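Local atomic coordinates of periplasmic binding protein/LacI transcriptional regulator (Shewanella sp. ANA-3, PDB entry 5OCP), a protein that binds L-arabinofuranose, in both its alpha and beta forms, and probably hands the sugar to an arabinose ABC transporter as its periplasmic binding component. Residues A[16-21]-A[86-91]; A[116-119]-A[125-128]; A[201-206]-A[234-239]. All blocks are in the same frame, centred on the assembly; numbering follows the deposited sequence.

Contact 1: residues A[16-21]-A[86-91]; sequences TSFSEA and IVDRNI. With AHR (alpha-L-arabinofuranose), chain I; FUB (beta-L-arabinofuranose), chain J.
The ring of F18, on helix 13-29, reaches V87 and D88 at the C-terminal end of strand 84-87, just where the chain turns to the sugar site of this periplasmic binding protein. The apolar part is small and buried. V87 CG2 lies at the ring's edge, in its plane, 3.8 Å from F18 CZ, while D88 CB comes up obliquely to F18 CE2. A chi1 of 180°, CG opposite the backbone N, carries the F18 ring toward strand 84-87, and the ring of W14 meets it with the planes at about 30°.

The polar part belongs to the arabinofuranose, present as either anomer. D88 OD1 approaches the sugar O5 at 2.6 Å, and D88 OD2 is in a salt bridge with R15. The extended R89 adds two nearly straight bonds, NE to O5 at 3.0 Å and NH2 to ring oxygen O4 at 2.9 Å, with the N-H···O angle 167° in the latter. A methionine in place of R89 would probably leave O4 and O5 without these donors and the V65 carbonyl without its NH1 partner. Neither R89 bond uses the anomeric O1, and O4 and O5 barely move between anomers, so this grip suits either sugar.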
ATOM      1  N   THR A  16      -7.690   0.789   5.164  1.00 13.95           N
ATOM      2  CA  THR A  16      -8.526   0.833   6.383  1.00 15.27           C
ATOM      3  C   THR A  16      -7.956  -0.081   7.436  1.00 12.62           C
ATOM      4  O   THR A  16      -7.976   0.282   8.680  1.00 14.05           O
ATOM      5  CB  THR A  16      -9.994   0.503   6.071  1.00 18.23           C
ATOM      6  OG1 THR A  16     -10.065  -0.716   5.406  1.00 21.52           O
ATOM      7  CG2 THR A  16     -10.597   1.503   5.115  1.00 18.20           C
ATOM      8  N   SER A  17      -7.355  -1.202   7.048  1.00 12.86           N
ATOM      9  CA  SER A  17      -6.632  -2.048   7.996  1.00 14.06           C
ATOM     10  C   SER A  17      -5.444  -1.355   8.672  1.00 13.28           C
ATOM     11  O   SER A  17      -5.176  -1.525   9.904  1.00 12.99           O
ATOM     12  CB  SER A  17      -6.208  -3.403   7.362  1.00 15.54           C
ATOM     13  OG  SER A  17      -4.994  -3.284   6.580  1.00 21.48           O
ATOM     14  N   PHE A  18      -4.770  -0.505   7.907  1.00 13.20           N
ATOM     15  CA  PHE A  18      -3.655   0.339   8.394  1.00 12.72           C
ATOM     16  C   PHE A  18      -4.182   1.309   9.387  1.00 13.63           C
ATOM     17  O   PHE A  18      -3.591   1.450  10.506  1.00 12.16           O
ATOM     18  CB  PHE A  18      -2.990   1.049   7.241  1.00 13.70           C
ATOM     19  CG  PHE A  18      -1.850   1.947   7.557  1.00 12.72           C
ATOM     20  CD1 PHE A  18      -1.039   1.782   8.631  1.00 16.20           C
ATOM     21  CD2 PHE A  18      -1.575   3.007   6.643  1.00 14.89           C
ATOM     22  CE1 PHE A  18       0.011   2.629   8.835  1.00 16.90           C
ATOM     23  CE2 PHE A  18      -0.526   3.883   6.832  1.00 14.15           C
ATOM     24  CZ  PHE A  18       0.263   3.680   7.955  1.00 16.63           C
ATOM     25  N   SER A  19      -5.260   1.962   9.069  1.00 13.00           N
ATOM     26  CA  SER A  19      -5.847   2.908  10.055  1.00 13.26           C
ATOM     27  C   SER A  19      -6.203   2.181  11.391  1.00 13.62           C
ATOM     28  O   SER A  19      -5.865   2.603  12.463  1.00 16.46           O
ATOM     29  CB  SER A  19      -7.062   3.604   9.519  1.00 12.84           C
ATOM     30  OG  SER A  19      -6.686   4.315   8.379  1.00 13.99           O
ATOM     31  N   GLU A  20      -6.847   1.039  11.279  1.00 14.85           N
ATOM     32  CA  GLU A  20      -7.183   0.250  12.469  1.00 17.54           C
ATOM     33  C   GLU A  20      -5.984  -0.229  13.258  1.00 16.26           C
ATOM     34  O   GLU A  20      -5.972  -0.195  14.524  1.00 15.33           O
ATOM     35  CB  GLU A  20      -8.103  -0.962  12.096  1.00 19.21           C
ATOM     36  CG  GLU A  20      -9.489  -0.533  11.705  1.00 24.83           C
ATOM     37  CD  GLU A  20     -10.243   0.294  12.821  1.00 34.56           C
ATOM     38  OE1 GLU A  20     -10.122   0.025  14.064  1.00 45.53           O
ATOM     39  OE2 GLU A  20     -10.980   1.245  12.462  1.00 47.91           O
ATOM     40  N   ALA A  21      -4.931  -0.614  12.561  1.00 14.70           N
ATOM     41  CA  ALA A  21      -3.654  -0.973  13.186  1.00 15.91           C
ATOM     42  C   ALA A  21      -2.971   0.153  13.933  1.00 16.10           C
ATOM     43  O   ALA A  21      -2.538  -0.031  15.066  1.00 16.95           O
ATOM     44  CB  ALA A  21      -2.676  -1.504  12.184  1.00 14.27           C
ATOM     45  N   ILE A  86       7.194  10.253   8.796  1.00 13.59           N
ATOM     46  CA  ILE A  86       6.495   9.879   7.598  1.00 13.47           C
ATOM     47  C   ILE A  86       6.326   8.399   7.621  1.00 14.72           C
ATOM     48  O   ILE A  86       7.248   7.665   7.987  1.00 13.48           O
ATOM     49  CB  ILE A  86       7.350  10.274   6.362  1.00 14.01           C
ATOM     50  CG1 ILE A  86       7.727  11.748   6.356  1.00 15.18           C
ATOM     51  CG2 ILE A  86       6.664   9.888   5.054  1.00 14.62           C
ATOM     52  CD1 ILE A  86       6.522  12.691   6.377  1.00 17.82           C
ATOM     53  N   VAL A  87       5.151   7.885   7.207  1.00 13.15           N
ATOM     54  CA  VAL A  87       4.890   6.471   7.145  1.00 12.70           C
ATOM     55  C   VAL A  87       4.255   6.106   5.779  1.00 13.21           C
ATOM     56  O   VAL A  87       3.581   6.902   5.159  1.00 12.80           O
ATOM     57  CB  VAL A  87       3.952   5.963   8.230  1.00 13.27           C
ATOM     58  CG1 VAL A  87       4.634   6.132   9.594  1.00 13.01           C
ATOM     59  CG2 VAL A  87       2.611   6.675   8.213  1.00 13.76           C
ATOM     60  N   ASP A  88       4.548   4.900   5.358  1.00 12.95           N
ATOM     61  CA  ASP A  88       3.886   4.263   4.208  1.00 13.57           C
ATOM     62  C   ASP A  88       4.473   4.842   2.950  1.00 13.57           C
ATOM     63  O   ASP A  88       5.538   4.352   2.509  1.00 14.22           O
ATOM     64  CB  ASP A  88       2.353   4.290   4.387  1.00 15.22           C
ATOM     65  CG  ASP A  88       1.593   4.022   3.069  1.00 16.34           C
ATOM     66  OD1 ASP A  88       2.139   3.283   2.194  1.00 15.39           O
ATOM     67  OD2 ASP A  88       0.474   4.603   2.864  1.00 17.26           O
ATOM     68  N   ARG A  89       3.900   5.889   2.384  1.00 12.84           N
ATOM     69  CA  ARG A  89       4.444   6.512   1.183  1.00 12.48           C
ATOM     70  C   ARG A  89       5.560   7.495   1.541  1.00 12.26           C
ATOM     71  O   ARG A  89       6.061   7.512   2.701  1.00 16.24           O
ATOM     72  CB  ARG A  89       3.341   7.117   0.319  1.00 12.23           C
ATOM     73  CG  ARG A  89       2.282   6.088  -0.038  1.00 12.27           C
ATOM     74  CD  ARG A  89       1.150   6.702  -0.852  1.00 11.99           C
ATOM     75  NE  ARG A  89       0.103   5.667  -1.124  1.00 11.85           N
ATOM     76  CZ  ARG A  89      -1.089   5.959  -1.660  1.00 12.03           C
ATOM     77  NH1 ARG A  89      -1.442   7.196  -1.963  1.00 13.01           N
ATOM     78  NH2 ARG A  89      -2.015   4.991  -1.793  1.00 12.65           N
ATOM     79  N   ASN A  90       6.027   8.182   0.527  1.00 14.10           N
ATOM     80  CA  ASN A  90       7.183   9.078   0.733  1.00 13.63           C
ATOM     81  C   ASN A  90       6.808  10.496   0.357  1.00 16.09           C
ATOM     82  O   ASN A  90       5.862  10.795  -0.368  1.00 15.26           O
ATOM     83  CB  ASN A  90       8.409   8.639  -0.097  1.00 15.41           C
ATOM     84  CG  ASN A  90       9.751   9.139   0.460  1.00 19.37           C
ATOM     85  OD1 ASN A  90       9.825   9.660   1.567  1.00 19.16           O
ATOM     86  ND2 ASN A  90      10.789   9.059  -0.367  1.00 21.85           N
ATOM     87  N   ILE A  91       7.662  11.417   0.783  1.00 17.46           N
ATOM     88  CA  ILE A  91       7.582  12.825   0.396  1.00 19.79           C
ATOM     89  C   ILE A  91       8.874  13.163  -0.366  1.00 20.68           C
ATOM     90  O   ILE A  91       9.890  12.486  -0.185  1.00 25.03           O
ATOM     91  CB  ILE A  91       7.396  13.729   1.624  1.00 19.76           C
ATOM     92  CG1 ILE A  91       8.616  13.678   2.524  1.00 26.30           C
ATOM     93  CG2 ILE A  91       6.105  13.385   2.379  1.00 19.11           C
ATOM     94  CD1 ILE A  91       8.595  14.646   3.711  1.00 27.94           C
TER
HETATM   95  O5  AHR I 407       0.674   2.990   0.099  0.50  9.68           O
HETATM   96  C5  AHR I 407       0.253   1.665   0.202  0.50  9.29           C
HETATM   97  C4  AHR I 407      -0.784   1.356  -0.862  0.50  9.24           C
HETATM   98  O4  AHR I 407      -1.846   2.279  -0.821  0.50  8.99           O
HETATM   99  C3  AHR I 407      -1.372  -0.058  -0.694  0.50  9.08           C
HETATM  100  O3  AHR I 407      -0.531  -0.967  -1.326  0.50  9.41           O
HETATM  101  C2  AHR I 407      -2.735   0.162  -1.329  0.50  9.17           C
HETATM  102  O2  AHR I 407      -3.726  -0.764  -0.991  0.50  9.41           O
HETATM  103  C1  AHR I 407      -3.065   1.524  -0.744  0.50  9.47           C
HETATM  104  O1  AHR I 407      -3.996   2.108  -1.503  0.50 10.09           O
HETATM  105  O5  FUB J 408       0.674   2.989   0.099  0.50 14.06           O
HETATM  106  C5  FUB J 408       0.246   1.666   0.202  0.50 12.97           C
HETATM  107  C4  FUB J 408      -0.796   1.360  -0.862  0.50 12.74           C
HETATM  108  O4  FUB J 408      -1.854   2.287  -0.841  0.50 12.21           O
HETATM  109  C3  FUB J 408      -1.390  -0.047  -0.695  0.50 12.38           C
HETATM  110  O3  FUB J 408      -0.536  -0.960  -1.312  0.50 12.84           O
HETATM  111  C2  FUB J 408      -2.732   0.142  -1.394  0.50 12.46           C
HETATM  112  O2  FUB J 408      -3.729  -0.771  -0.999  0.50 12.95           O
HETATM  113  C1  FUB J 408      -3.082   1.615  -1.179  0.50 12.39           C
HETATM  114  O1  FUB J 408      -3.860   1.682  -0.088  0.50 13.65           O

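Contact 2: residues A[116-119]-A[125-128]; sequences QWLM and NCDI
L118 and M119, near the end of helix 107-121, lean on C126 and I128 at the start of strand 126-132, a helix-to-strand connection of the alpha/beta fold of periplasmic binding proteins. The strand presents alternate residues to the helix, C126 and then I128, and the contact is wholly apolar.

L118 carries its CG anti to the backbone N (chi1 -176°), which extends the side chain from the helix toward the sheet. Its CD2 branch does the touching, with I128 CD1 at 4.1 Å; the two side chains reach toward each other and meet tip to tip. The same methyl is also 4.1 Å from C126 SG, and thus bridges the two strand residues. M119 takes another path: its CB leaves the helix at an angle to the strand, and two successive bends (chi1 -58°, chi2 -68°) fold the chain back until CE lies 4.3 Å from both C126 CB and I128 CD1.

F147 of helix 138-151 covers both L118 and I128, and I151 of the same helix packs on M119. The cysteine is not free to swing, because it is tied by a disulfide to C189, next to strand 190-193. The disulfide leaves from C126 SG, the same atom that L118 CD2 meets.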
ATOM      1  N   GLN A 116       9.684 -11.286 -10.175  1.00 13.26           N
ATOM      2  CA  GLN A 116      10.492 -12.482 -10.262  1.00 13.03           C
ATOM      3  C   GLN A 116       9.682 -13.719 -10.122  1.00 13.54           C
ATOM      4  O   GLN A 116       9.890 -14.677 -10.862  1.00 15.04           O
ATOM      5  CB  GLN A 116      11.619 -12.458  -9.212  1.00 16.35           C
ATOM      6  CG  GLN A 116      12.702 -13.501  -9.427  1.00 17.14           C
ATOM      7  CD  GLN A 116      13.419 -13.352 -10.758  1.00 17.82           C
ATOM      8  OE1 GLN A 116      14.062 -12.354 -11.013  1.00 18.68           O
ATOM      9  NE2 GLN A 116      13.216 -14.298 -11.658  1.00 19.52           N
ATOM     10  N   TRP A 117       8.723 -13.718  -9.202  1.00 12.25           N
ATOM     11  CA  TRP A 117       7.861 -14.848  -9.004  1.00 12.73           C
ATOM     12  C   TRP A 117       7.107 -15.182 -10.316  1.00 12.52           C
ATOM     13  O   TRP A 117       7.023 -16.343 -10.739  1.00 13.49           O
ATOM     14  CB  TRP A 117       6.850 -14.633  -7.849  1.00 13.87           C
ATOM     15  CG  TRP A 117       5.999 -15.860  -7.649  1.00 14.13           C
ATOM     16  CD1 TRP A 117       6.285 -16.953  -6.826  1.00 14.69           C
ATOM     17  CD2 TRP A 117       4.736 -16.172  -8.280  1.00 15.30           C
ATOM     18  NE1 TRP A 117       5.279 -17.909  -6.977  1.00 15.95           N
ATOM     19  CE2 TRP A 117       4.373 -17.477  -7.899  1.00 15.62           C
ATOM     20  CE3 TRP A 117       3.952 -15.516  -9.210  1.00 13.47           C
ATOM     21  CZ2 TRP A 117       3.199 -18.069  -8.316  1.00 15.45           C
ATOM     22  CZ3 TRP A 117       2.790 -16.140  -9.684  1.00 16.23           C
ATOM     23  CH2 TRP A 117       2.445 -17.403  -9.236  1.00 18.36           C
ATOM     24  N   LEU A 118       6.551 -14.128 -10.920  1.00 12.14           N
ATOM     25  CA  LEU A 118       5.825 -14.303 -12.173  1.00 11.61           C
ATOM     26  C   LEU A 118       6.734 -14.832 -13.304  1.00 13.65           C
ATOM     27  O   LEU A 118       6.310 -15.706 -14.082  1.00 14.22           O
ATOM     28  CB  LEU A 118       5.175 -12.986 -12.597  1.00 12.93           C
ATOM     29  CG  LEU A 118       4.308 -13.080 -13.840  1.00 13.16           C
ATOM     30  CD1 LEU A 118       3.092 -13.981 -13.656  1.00 14.03           C
ATOM     31  CD2 LEU A 118       3.918 -11.669 -14.277  1.00 14.96           C
ATOM     32  N   MET A 119       7.956 -14.327 -13.391  1.00 13.75           N
ATOM     33  CA  MET A 119       8.882 -14.863 -14.410  1.00 14.22           C
ATOM     34  C   MET A 119       9.192 -16.311 -14.167  1.00 15.59           C
ATOM     35  O   MET A 119       9.315 -17.084 -15.127  1.00 16.15           O
ATOM     36  CB  MET A 119      10.157 -14.035 -14.520  1.00 14.59           C
ATOM     37  CG  MET A 119       9.933 -12.548 -14.849  1.00 15.29           C
ATOM     38  SD  MET A 119       9.300 -12.390 -16.527  1.00 17.54           S
ATOM     39  CE  MET A 119       7.519 -12.268 -16.251  1.00 15.70           C
ATOM     40  N   ASN A 125       7.932 -16.160 -20.160  1.00 17.10           N
ATOM     41  CA  ASN A 125       7.073 -16.032 -21.373  1.00 18.80           C
ATOM     42  C   ASN A 125       5.714 -15.575 -20.972  1.00 19.25           C
ATOM     43  O   ASN A 125       4.867 -16.388 -20.539  1.00 19.49           O
ATOM     44  CB  ASN A 125       6.988 -17.409 -22.043  1.00 21.06           C
ATOM     45  CG  ASN A 125       8.253 -17.741 -22.810  1.00 29.63           C
ATOM     46  OD1 ASN A 125       9.254 -18.262 -22.243  1.00 36.04           O
ATOM     47  ND2 ASN A 125       8.252 -17.400 -24.094  1.00 29.87           N
ATOM     48  N   CYS A 126       5.446 -14.263 -21.095  1.00 18.28           N
ATOM     49  CA  CYS A 126       4.237 -13.712 -20.447  1.00 18.52           C
ATOM     50  C   CYS A 126       3.887 -12.331 -20.979  1.00 17.22           C
ATOM     51  O   CYS A 126       4.667 -11.352 -20.757  1.00 18.50           O
ATOM     52  CB  CYS A 126       4.474 -13.626 -18.899  1.00 18.35           C
ATOM     53  SG  CYS A 126       2.988 -13.370 -17.912  1.00 21.54           S
ATOM     54  N   ASP A 127       2.729 -12.217 -21.613  1.00 16.40           N
ATOM     55  CA  ASP A 127       2.174 -10.889 -21.875  1.00 17.27           C
ATOM     56  C   ASP A 127       1.337 -10.436 -20.708  1.00 14.61           C
ATOM     57  O   ASP A 127       0.360 -11.085 -20.332  1.00 15.71           O
ATOM     58  CB  ASP A 127       1.296 -10.875 -23.096  1.00 20.22           C
ATOM     59  CG  ASP A 127       2.102 -10.824 -24.430  1.00 25.05           C
ATOM     60  OD1 ASP A 127       3.352 -10.673 -24.437  1.00 24.43           O
ATOM     61  OD2 ASP A 127       1.431 -10.998 -25.481  1.00 29.97           O
ATOM     62  N   ILE A 128       1.628  -9.252 -20.240  1.00 13.52           N
ATOM     63  CA  ILE A 128       1.098  -8.806 -18.952  1.00 13.61           C
ATOM     64  C   ILE A 128       0.237  -7.553 -19.117  1.00 14.84           C
ATOM     65  O   ILE A 128       0.666  -6.616 -19.818  1.00 15.03           O
ATOM     66  CB  ILE A 128       2.316  -8.406 -18.048  1.00 13.60           C
ATOM     67  CG1 ILE A 128       3.253  -9.625 -17.816  1.00 13.93           C
ATOM     68  CG2 ILE A 128       1.864  -7.809 -16.689  1.00 13.96           C
ATOM     69  CD1 ILE A 128       4.665  -9.263 -17.534  1.00 14.79           C
TER

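Contact 3: residues A[201-206]-A[234-239]; sequences GAVQAI and DGDVNA
V203, on helix 196-208, meets V237 in the loop between helix 226-234 and strand 239-242, and the two valine side chains cross at about a right angle. One methyl from each makes the contact: V203 CG2 and V237 CG1 are 3.4 Å apart, closer than carbons normally come.

V203 points toward the loop. Its two methyls divide the work: with chi1 at 163°, CG1 stands anti to the backbone N and comes within 4.2 Å of D236 CB, while CG2 lies beside that N and goes to V237. CG2 also lies 3.8 Å from the backbone oxygen of D236, a van der Waals approach. V237 CB does not aim at the helix, and the methyl that bridges the gap is CG1, placed anti to its carbonyl carbon by a chi1 of -61°. Around this pair the side chains of V203 and V237 both rest on I219 of strand 218-221, in the mixed sheet of one lobe of the alpha/beta periplasmic binding protein fold, and V237 also packs on Y228, A231 and M232 of helix 226-234.

D236 also has its CB toward the helix, and its carboxylate reaches further along the same helix: OD2 forms a salt bridge with K207. The backbone just before it is shaped by G235, which ends helix 226-234 in a Schellman motif with a phi of 91° and turns the chain into the loop that carries D236 and V237. At that position a CB would run into the carbonyl oxygen of D234.

No hydrogen bond crosses between the two segments. Helix and loop are therefore joined here by the close fit of methyl groups and, beside them, by the D236 to K207 salt bridge.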
ATOM      1  N   GLY A 201     -11.083  -6.726  -8.137  1.00 14.17           N
ATOM      2  CA  GLY A 201     -11.983  -6.231  -9.220  1.00 17.13           C
ATOM      3  C   GLY A 201     -11.684  -6.886 -10.536  1.00 17.74           C
ATOM      4  O   GLY A 201     -12.614  -7.244 -11.312  1.00 19.62           O
ATOM      5  N   ALA A 202     -10.402  -7.012 -10.888  1.00 15.41           N
ATOM      6  CA  ALA A 202     -10.010  -7.664 -12.119  1.00 14.14           C
ATOM      7  C   ALA A 202     -10.558  -9.109 -12.207  1.00 15.59           C
ATOM      8  O   ALA A 202     -10.943  -9.564 -13.308  1.00 16.37           O
ATOM      9  CB  ALA A 202      -8.499  -7.654 -12.362  1.00 15.22           C
ATOM     10  N   VAL A 203     -10.593  -9.828 -11.086  1.00 14.83           N
ATOM     11  CA  VAL A 203     -11.055 -11.173 -11.017  1.00 15.16           C
ATOM     12  C   VAL A 203     -12.495 -11.189 -11.553  1.00 16.63           C
ATOM     13  O   VAL A 203     -12.811 -12.040 -12.345  1.00 15.95           O
ATOM     14  CB  VAL A 203     -11.053 -11.706  -9.608  1.00 16.77           C
ATOM     15  CG1 VAL A 203     -11.929 -12.958  -9.475  1.00 19.27           C
ATOM     16  CG2 VAL A 203      -9.605 -12.014  -9.161  1.00 18.01           C
ATOM     17  N   GLN A 204     -13.303 -10.260 -11.113  1.00 16.33           N
ATOM     18  CA  GLN A 204     -14.728 -10.239 -11.544  1.00 18.38           C
ATOM     19  C   GLN A 204     -14.880  -9.890 -13.039  1.00 16.81           C
ATOM     20  O   GLN A 204     -15.635 -10.533 -13.764  1.00 19.48           O
ATOM     21  CB  GLN A 204     -15.527  -9.300 -10.643  1.00 22.38           C
ATOM     22  CG  GLN A 204     -15.590  -9.735  -9.159  1.00 30.58           C
ATOM     23  CD  GLN A 204     -16.100 -11.173  -8.979  1.00 37.19           C
ATOM     24  OE1 GLN A 204     -17.160 -11.530  -9.518  1.00 44.73           O
ATOM     25  NE2 GLN A 204     -15.314 -12.027  -8.279  1.00 38.42           N
ATOM     26  N   ALA A 205     -14.070  -8.987 -13.554  1.00 15.49           N
ATOM     27  CA  ALA A 205     -14.086  -8.693 -15.002  1.00 16.23           C
ATOM     28  C   ALA A 205     -13.703  -9.940 -15.826  1.00 16.85           C
ATOM     29  O   ALA A 205     -14.255 -10.214 -16.917  1.00 17.65           O
ATOM     30  CB  ALA A 205     -13.120  -7.561 -15.355  1.00 15.81           C
ATOM     31  N   ILE A 206     -12.690 -10.672 -15.344  1.00 14.03           N
ATOM     32  CA  ILE A 206     -12.200 -11.843 -16.059  1.00 14.68           C
ATOM     33  C   ILE A 206     -13.295 -12.891 -16.098  1.00 14.30           C
ATOM     34  O   ILE A 206     -13.466 -13.518 -17.161  1.00 17.05           O
ATOM     35  CB  ILE A 206     -10.911 -12.346 -15.394  1.00 13.86           C
ATOM     36  CG1 ILE A 206      -9.816 -11.306 -15.691  1.00 14.17           C
ATOM     37  CG2 ILE A 206     -10.437 -13.649 -15.960  1.00 14.20           C
ATOM     38  CD1 ILE A 206      -8.500 -11.514 -14.877  1.00 15.32           C
ATOM     39  N   ASP A 234      -9.156 -20.140  -2.791  1.00 18.67           N
ATOM     40  CA  ASP A 234     -10.177 -20.541  -3.775  1.00 21.77           C
ATOM     41  C   ASP A 234      -9.712 -20.765  -5.175  1.00 21.80           C
ATOM     42  O   ASP A 234     -10.493 -21.303  -5.996  1.00 23.63           O
ATOM     43  CB  ASP A 234     -11.376 -19.587  -3.720  1.00 20.95           C
ATOM     44  CG  ASP A 234     -12.067 -19.637  -2.355  1.00 26.26           C
ATOM     45  OD1 ASP A 234     -11.787 -20.594  -1.540  1.00 30.88           O
ATOM     46  OD2 ASP A 234     -12.853 -18.692  -2.055  1.00 30.47           O
ATOM     47  N   GLY A 235      -8.484 -20.411  -5.508  1.00 19.23           N
ATOM     48  CA  GLY A 235      -7.948 -20.595  -6.846  1.00 18.81           C
ATOM     49  C   GLY A 235      -8.120 -19.431  -7.859  1.00 17.41           C
ATOM     50  O   GLY A 235      -7.654 -19.561  -8.979  1.00 20.14           O
ATOM     51  N   ASP A 236      -8.652 -18.297  -7.434  1.00 17.10           N
ATOM     52  CA  ASP A 236      -8.984 -17.163  -8.337  1.00 16.06           C
ATOM     53  C   ASP A 236      -7.861 -16.163  -8.575  1.00 15.10           C
ATOM     54  O   ASP A 236      -7.891 -15.375  -9.535  1.00 14.82           O
ATOM     55  CB  ASP A 236     -10.193 -16.414  -7.794  1.00 18.25           C
ATOM     56  CG  ASP A 236     -11.542 -17.193  -7.996  1.00 23.51           C
ATOM     57  OD1 ASP A 236     -11.567 -18.068  -8.890  1.00 25.77           O
ATOM     58  OD2 ASP A 236     -12.507 -16.831  -7.310  1.00 28.43           O
ATOM     59  N   VAL A 237      -6.863 -16.165  -7.687  1.00 13.26           N
ATOM     60  CA  VAL A 237      -5.637 -15.326  -7.869  1.00 12.55           C
ATOM     61  C   VAL A 237      -4.405 -16.122  -7.439  1.00 12.71           C
ATOM     62  O   VAL A 237      -4.549 -17.192  -6.853  1.00 13.86           O
ATOM     63  CB  VAL A 237      -5.744 -14.052  -7.024  1.00 11.50           C
ATOM     64  CG1 VAL A 237      -6.928 -13.215  -7.448  1.00 12.19           C
ATOM     65  CG2 VAL A 237      -5.760 -14.356  -5.548  1.00 12.99           C
ATOM     66  N   ASN A 238      -3.216 -15.644  -7.776  1.00 10.85           N
ATOM     67  CA  ASN A 238      -2.043 -16.500  -7.651  1.00 10.97           C
ATOM     68  C   ASN A 238      -1.062 -16.135  -6.574  1.00 13.16           C
ATOM     69  O   ASN A 238      -0.604 -17.026  -5.890  1.00 14.39           O
ATOM     70  CB  ASN A 238      -1.354 -16.596  -8.929  1.00 11.40           C
ATOM     71  CG  ASN A 238      -2.266 -17.194  -9.998  1.00 12.51           C
ATOM     72  OD1 ASN A 238      -3.002 -16.469 -10.672  1.00 12.94           O
ATOM     73  ND2 ASN A 238      -2.288 -18.543 -10.086  1.00 12.64           N
ATOM     74  N   ALA A 239      -0.720 -14.849  -6.475  1.00 11.92           N
ATOM     75  CA  ALA A 239       0.446 -14.414  -5.599  1.00 11.25           C
ATOM     76  C   ALA A 239       0.285 -12.995  -5.166  1.00 10.53           C
ATOM     77  O   ALA A 239      -0.288 -12.168  -5.887  1.00  9.94           O
ATOM     78  CB  ALA A 239       1.806 -14.607  -6.251  1.00 11.87           C
TER

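Overall arrangement
Along the chain the three contacts follow one another in series, and they divide between the two lobes of the binding protein. Contact 1 belongs to the parallel sheet that holds strands 2-7 and 84-87, and its centre lies about 8 Å from the centre of the chain. Contacts 2 and 3 are in the other lobe, around the mixed sheet, with centres about 16 Å apart, and W117 CE3 touches A239 CB at 3.8 Å. Contact 1 is about 29 and 26 Å from them, centre to centre. Each packs a helix (13-29, 107-121, 196-208) against its lobe's sheet or a loop leading into it; only contact 1, among the three, holds residues of the sugar pocket.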